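Local structure of fanconi-associated nuclease 1 homolog (5Y7Q) at residues Ala510-Ala524 / Asn554-Met567. The protein is a bacterial homolog of Fanconi-associated nuclease 1, a largely helical multidomain protein that carries a VRR-NUC domain and is bound here to nucleic acid. Residues are numbered along the deposited sequence; the frame is centred on the assembly and turned at random.
Sequences AWFERLLEDIPGNRA and NQLRWLQFCREREM
In the VRR-NUC domain, Arg514 on helix 510-517 reaches across to Trp558 and Phe561 on helix 554-564, which runs roughly antiparallel to it at 142°. With axes 11.8 Å apart at closest, large side chains bridge the two helices. Arg514 starts with CG anti to the backbone N (chi1 -170°), and a bend at chi3 turns the guanidinium over the Trp558 ring. This is a cation-pi contact, Arg514 CZ lying 4.0 Å from the centroid of the Trp558 six-membered ring, but the two planes stand nearly perpendicular, 86° apart. Nearer the backbone in the same side chain, Arg514 CD makes a CH-pi contact over the centre of Phe561, 3.6 Å from that ring's centroid. Arg565 CD lies against the opposite face of Phe561.

Helix 554-564 connects the parallel, neighbouring strands 538-545 and 569-577 of the mixed sheet, a beta-alpha-beta crossover, and Leu559 and Cys562 pack on strand 569-577. On the other flank of helix 510-517, Phe512 meets Phe415 edge-to-face. Trp511 brings CD1 to Phe561 CE2 at 3.7 Å, meeting the Phe561 ring at its edge, while Met567 SD comes to 3.3 Å from Trp511 NE1, oblique to the indole, in a Met-aromatic contact. Ala510 CB touches Met567 CE at 3.8 Å. In the short helix 519-522, Asn522 sets CB 3.8 Å from Trp558 CZ3, and its ND2 donates a weak hydrogen bond back to Arg514 O.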
# COMPACT_ATOMS: atom_id res chain seq x y z
N ALA A 510 -7.68 -25.14 9.56
CA ALA A 510 -7.07 -24.43 10.68
C ALA A 510 -6.42 -23.13 10.22
O ALA A 510 -6.73 -22.04 10.72
CB ALA A 510 -6.07 -25.35 11.39
N TRP A 511 -5.52 -23.23 9.23
CA TRP A 511 -4.87 -22.03 8.71
C TRP A 511 -5.88 -21.01 8.22
O TRP A 511 -5.80 -19.83 8.55
CB TRP A 511 -3.91 -22.41 7.58
CG TRP A 511 -2.82 -23.29 8.03
CD1 TRP A 511 -2.24 -23.32 9.28
CD2 TRP A 511 -2.21 -24.33 7.28
NE1 TRP A 511 -1.28 -24.31 9.33
CE2 TRP A 511 -1.25 -24.94 8.11
CE3 TRP A 511 -2.38 -24.80 5.98
CZ2 TRP A 511 -0.45 -26.00 7.68
CZ3 TRP A 511 -1.58 -25.85 5.55
CH2 TRP A 511 -0.63 -26.44 6.40
N PHE A 512 -6.86 -21.46 7.43
CA PHE A 512 -7.80 -20.53 6.79
C PHE A 512 -8.61 -19.75 7.83
O PHE A 512 -8.84 -18.54 7.68
CB PHE A 512 -8.71 -21.29 5.83
CG PHE A 512 -8.00 -21.81 4.61
CD1 PHE A 512 -6.64 -21.53 4.40
CD2 PHE A 512 -8.67 -22.55 3.66
CE1 PHE A 512 -5.97 -22.00 3.29
CE2 PHE A 512 -8.00 -23.01 2.53
CZ PHE A 512 -6.65 -22.74 2.35
N GLU A 513 -9.02 -20.43 8.90
CA GLU A 513 -9.74 -19.72 9.95
C GLU A 513 -8.82 -18.77 10.71
O GLU A 513 -9.27 -17.70 11.14
CB GLU A 513 -10.39 -20.73 10.90
CG GLU A 513 -11.78 -20.31 11.39
CD GLU A 513 -12.91 -20.93 10.58
OE1 GLU A 513 -13.02 -22.18 10.56
OE2 GLU A 513 -13.68 -20.17 9.96
N ARG A 514 -7.54 -19.12 10.86
CA ARG A 514 -6.63 -18.19 11.53
C ARG A 514 -6.45 -16.91 10.71
O ARG A 514 -6.45 -15.81 11.26
CB ARG A 514 -5.28 -18.84 11.81
CG ARG A 514 -4.37 -18.00 12.71
CD ARG A 514 -3.04 -18.68 13.00
NE ARG A 514 -1.92 -17.74 12.95
CZ ARG A 514 -1.41 -17.11 14.00
NH1 ARG A 514 -1.92 -17.29 15.23
NH2 ARG A 514 -0.38 -16.28 13.81
N LEU A 515 -6.29 -17.05 9.39
CA LEU A 515 -6.17 -15.89 8.53
C LEU A 515 -7.42 -15.01 8.60
O LEU A 515 -7.33 -13.79 8.81
CB LEU A 515 -5.90 -16.35 7.10
CG LEU A 515 -5.71 -15.23 6.08
CD1 LEU A 515 -4.71 -14.18 6.61
CD2 LEU A 515 -5.23 -15.84 4.79
N LEU A 516 -8.60 -15.62 8.43
CA LEU A 516 -9.85 -14.87 8.50
C LEU A 516 -9.98 -14.10 9.80
O LEU A 516 -10.48 -12.97 9.81
CB LEU A 516 -11.06 -15.78 8.35
CG LEU A 516 -11.56 -16.00 6.92
CD1 LEU A 516 -12.88 -16.78 6.97
CD2 LEU A 516 -11.72 -14.69 6.15
N GLU A 517 -9.56 -14.72 10.92
CA GLU A 517 -9.77 -14.10 12.23
C GLU A 517 -9.17 -12.70 12.28
O GLU A 517 -9.85 -11.73 12.62
CB GLU A 517 -9.20 -14.99 13.34
CG GLU A 517 -10.13 -16.12 13.78
CD GLU A 517 -11.17 -15.68 14.83
OE1 GLU A 517 -10.92 -15.87 16.04
OE2 GLU A 517 -12.23 -15.14 14.44
N ASP A 518 -7.88 -12.56 11.95
CA ASP A 518 -7.25 -11.26 11.74
C ASP A 518 -6.49 -11.35 10.43
O ASP A 518 -5.35 -11.81 10.41
CB ASP A 518 -6.32 -10.92 12.91
CG ASP A 518 -5.63 -9.56 12.76
OD1 ASP A 518 -5.76 -8.92 11.69
OD2 ASP A 518 -4.94 -9.14 13.72
N ILE A 519 -7.04 -10.79 9.36
CA ILE A 519 -6.38 -10.85 8.06
C ILE A 519 -5.05 -10.08 8.07
O ILE A 519 -4.02 -10.67 7.73
CB ILE A 519 -7.32 -10.35 6.94
CG1 ILE A 519 -8.32 -11.45 6.59
CG2 ILE A 519 -6.52 -9.91 5.73
CD1 ILE A 519 -9.20 -11.13 5.43
N PRO A 520 -5.01 -8.80 8.43
CA PRO A 520 -3.76 -8.05 8.22
C PRO A 520 -2.61 -8.46 9.12
O PRO A 520 -1.46 -8.22 8.75
CB PRO A 520 -4.16 -6.59 8.48
CG PRO A 520 -5.39 -6.66 9.27
CD PRO A 520 -6.10 -7.89 8.83
N GLY A 521 -2.87 -9.06 10.27
CA GLY A 521 -1.79 -9.43 11.17
C GLY A 521 -1.29 -10.83 10.94
O GLY A 521 -0.18 -11.19 11.36
N ASN A 522 -2.14 -11.66 10.35
CA ASN A 522 -1.84 -13.06 10.11
C ASN A 522 -1.51 -13.44 8.67
O ASN A 522 -1.24 -14.61 8.40
CB ASN A 522 -3.00 -13.91 10.62
CG ASN A 522 -3.15 -13.77 12.12
OD1 ASN A 522 -2.16 -13.63 12.83
ND2 ASN A 522 -4.40 -13.77 12.61
N ARG A 523 -1.53 -12.51 7.72
CA ARG A 523 -1.23 -12.98 6.37
C ARG A 523 0.25 -13.19 6.14
O ARG A 523 0.60 -13.82 5.14
CB ARG A 523 -1.79 -12.01 5.33
CG ARG A 523 -1.37 -10.59 5.54
CD ARG A 523 -2.30 -9.69 4.80
NE ARG A 523 -2.37 -10.02 3.38
CZ ARG A 523 -3.07 -9.32 2.49
NH1 ARG A 523 -3.75 -8.23 2.87
NH2 ARG A 523 -3.08 -9.71 1.22
N ALA A 524 1.11 -12.73 7.04
CA ALA A 524 2.56 -12.88 6.93
C ALA A 524 3.12 -13.68 8.10
O ALA A 524 2.49 -13.82 9.15
CB ALA A 524 3.25 -11.52 6.87
N ASN A 554 5.81 -12.46 14.51
CA ASN A 554 4.73 -13.16 13.83
C ASN A 554 5.13 -14.60 13.50
O ASN A 554 4.33 -15.53 13.69
CB ASN A 554 4.31 -12.40 12.56
CG ASN A 554 5.47 -12.12 11.60
OD1 ASN A 554 6.63 -12.13 11.97
ND2 ASN A 554 5.13 -11.84 10.35
N GLN A 555 6.36 -14.81 13.03
CA GLN A 555 6.85 -16.16 12.80
C GLN A 555 6.68 -17.02 14.04
O GLN A 555 6.19 -18.15 13.95
CB GLN A 555 8.32 -16.14 12.37
CG GLN A 555 8.57 -15.40 11.07
CD GLN A 555 10.04 -15.28 10.74
OE1 GLN A 555 10.87 -14.93 11.59
NE2 GLN A 555 10.38 -15.58 9.50
N LEU A 556 7.03 -16.48 15.21
CA LEU A 556 6.90 -17.23 16.46
C LEU A 556 5.46 -17.58 16.76
O LEU A 556 5.17 -18.68 17.24
CB LEU A 556 7.48 -16.43 17.62
CG LEU A 556 8.91 -16.75 18.02
CD1 LEU A 556 9.40 -15.71 19.02
CD2 LEU A 556 8.98 -18.15 18.60
N ARG A 557 4.53 -16.65 16.51
CA ARG A 557 3.13 -16.99 16.74
C ARG A 557 2.69 -18.10 15.79
O ARG A 557 1.93 -18.99 16.18
CB ARG A 557 2.26 -15.75 16.59
CG ARG A 557 2.88 -14.54 17.26
CD ARG A 557 1.89 -13.38 17.47
NE ARG A 557 2.15 -12.25 16.59
CZ ARG A 557 1.56 -12.09 15.42
NH1 ARG A 557 0.68 -13.01 15.01
NH2 ARG A 557 1.82 -11.03 14.66
N TRP A 558 3.19 -18.09 14.55
CA TRP A 558 2.79 -19.15 13.64
C TRP A 558 3.40 -20.49 14.03
O TRP A 558 2.76 -21.53 13.89
CB TRP A 558 3.15 -18.79 12.21
CG TRP A 558 2.05 -19.27 11.38
CD1 TRP A 558 1.81 -20.57 11.01
CD2 TRP A 558 0.94 -18.50 10.91
NE1 TRP A 558 0.63 -20.64 10.29
CE2 TRP A 558 0.08 -19.39 10.22
CE3 TRP A 558 0.61 -17.15 10.98
CZ2 TRP A 558 -1.09 -18.96 9.61
CZ3 TRP A 558 -0.55 -16.74 10.38
CH2 TRP A 558 -1.39 -17.63 9.70
N LEU A 559 4.63 -20.49 14.55
CA LEU A 559 5.21 -21.71 15.07
C LEU A 559 4.41 -22.23 16.26
O LEU A 559 4.16 -23.44 16.36
CB LEU A 559 6.65 -21.47 15.48
CG LEU A 559 7.61 -21.31 14.32
CD1 LEU A 559 8.98 -21.62 14.86
CD2 LEU A 559 7.22 -22.27 13.25
N GLN A 560 4.03 -21.34 17.17
CA GLN A 560 3.20 -21.75 18.30
C GLN A 560 1.90 -22.36 17.81
O GLN A 560 1.48 -23.43 18.25
CB GLN A 560 2.95 -20.55 19.22
CG GLN A 560 2.21 -20.89 20.51
CD GLN A 560 1.75 -19.64 21.27
OE1 GLN A 560 2.24 -18.53 21.03
NE2 GLN A 560 0.80 -19.82 22.19
N PHE A 561 1.27 -21.70 16.84
CA PHE A 561 -0.01 -22.19 16.33
C PHE A 561 0.15 -23.55 15.68
O PHE A 561 -0.66 -24.46 15.90
CB PHE A 561 -0.58 -21.18 15.33
CG PHE A 561 -1.84 -21.64 14.70
CD1 PHE A 561 -3.05 -21.47 15.35
CD2 PHE A 561 -1.83 -22.26 13.46
CE1 PHE A 561 -4.24 -21.89 14.77
CE2 PHE A 561 -3.02 -22.70 12.87
CZ PHE A 561 -4.23 -22.51 13.53
N CYS A 562 1.19 -23.71 14.87
CA CYS A 562 1.42 -24.97 14.17
C CYS A 562 1.75 -26.11 15.14
O CYS A 562 1.21 -27.22 15.01
CB CYS A 562 2.53 -24.81 13.14
SG CYS A 562 2.01 -24.08 11.58
N ARG A 563 2.62 -25.87 16.11
CA ARG A 563 2.97 -26.96 17.00
C ARG A 563 1.96 -27.14 18.13
O ARG A 563 2.16 -28.01 18.97
CB ARG A 563 4.39 -26.79 17.57
CG ARG A 563 4.57 -25.85 18.76
CD ARG A 563 6.06 -25.76 19.19
NE ARG A 563 6.90 -24.96 18.27
CZ ARG A 563 7.67 -25.45 17.30
NH1 ARG A 563 7.75 -26.76 17.08
NH2 ARG A 563 8.39 -24.62 16.54
N GLU A 564 0.89 -26.35 18.18
CA GLU A 564 -0.26 -26.72 19.00
C GLU A 564 -1.26 -27.60 18.26
O GLU A 564 -2.15 -28.18 18.90
CB GLU A 564 -0.97 -25.48 19.54
CG GLU A 564 -0.20 -24.75 20.63
CD GLU A 564 -0.69 -23.34 20.87
OE1 GLU A 564 -1.48 -22.82 20.03
OE2 GLU A 564 -0.30 -22.74 21.89
N ARG A 565 -1.15 -27.68 16.94
CA ARG A 565 -1.93 -28.60 16.11
C ARG A 565 -1.18 -29.87 15.76
O ARG A 565 -1.69 -30.68 14.97
CB ARG A 565 -2.34 -27.91 14.80
CG ARG A 565 -3.71 -27.33 14.82
CD ARG A 565 -3.65 -25.91 15.26
NE ARG A 565 -4.94 -25.29 15.09
CZ ARG A 565 -5.65 -24.76 16.08
NH1 ARG A 565 -5.16 -24.79 17.31
NH2 ARG A 565 -6.83 -24.20 15.82
N GLU A 566 0.03 -30.06 16.28
CA GLU A 566 0.94 -31.08 15.78
C GLU A 566 1.02 -31.00 14.26
O GLU A 566 0.79 -31.97 13.53
CB GLU A 566 0.55 -32.49 16.27
CG GLU A 566 0.68 -32.73 17.80
CD GLU A 566 1.51 -33.97 18.18
OE1 GLU A 566 2.05 -34.65 17.27
OE2 GLU A 566 1.65 -34.27 19.39
N MET A 567 1.27 -29.81 13.79
CA MET A 567 1.66 -29.63 12.41
C MET A 567 3.17 -29.76 12.27
O MET A 567 3.92 -29.41 13.19
CB MET A 567 1.23 -28.25 11.90
CG MET A 567 -0.20 -28.21 11.43
SD MET A 567 -0.96 -26.60 11.69
CE MET A 567 -2.67 -26.99 11.31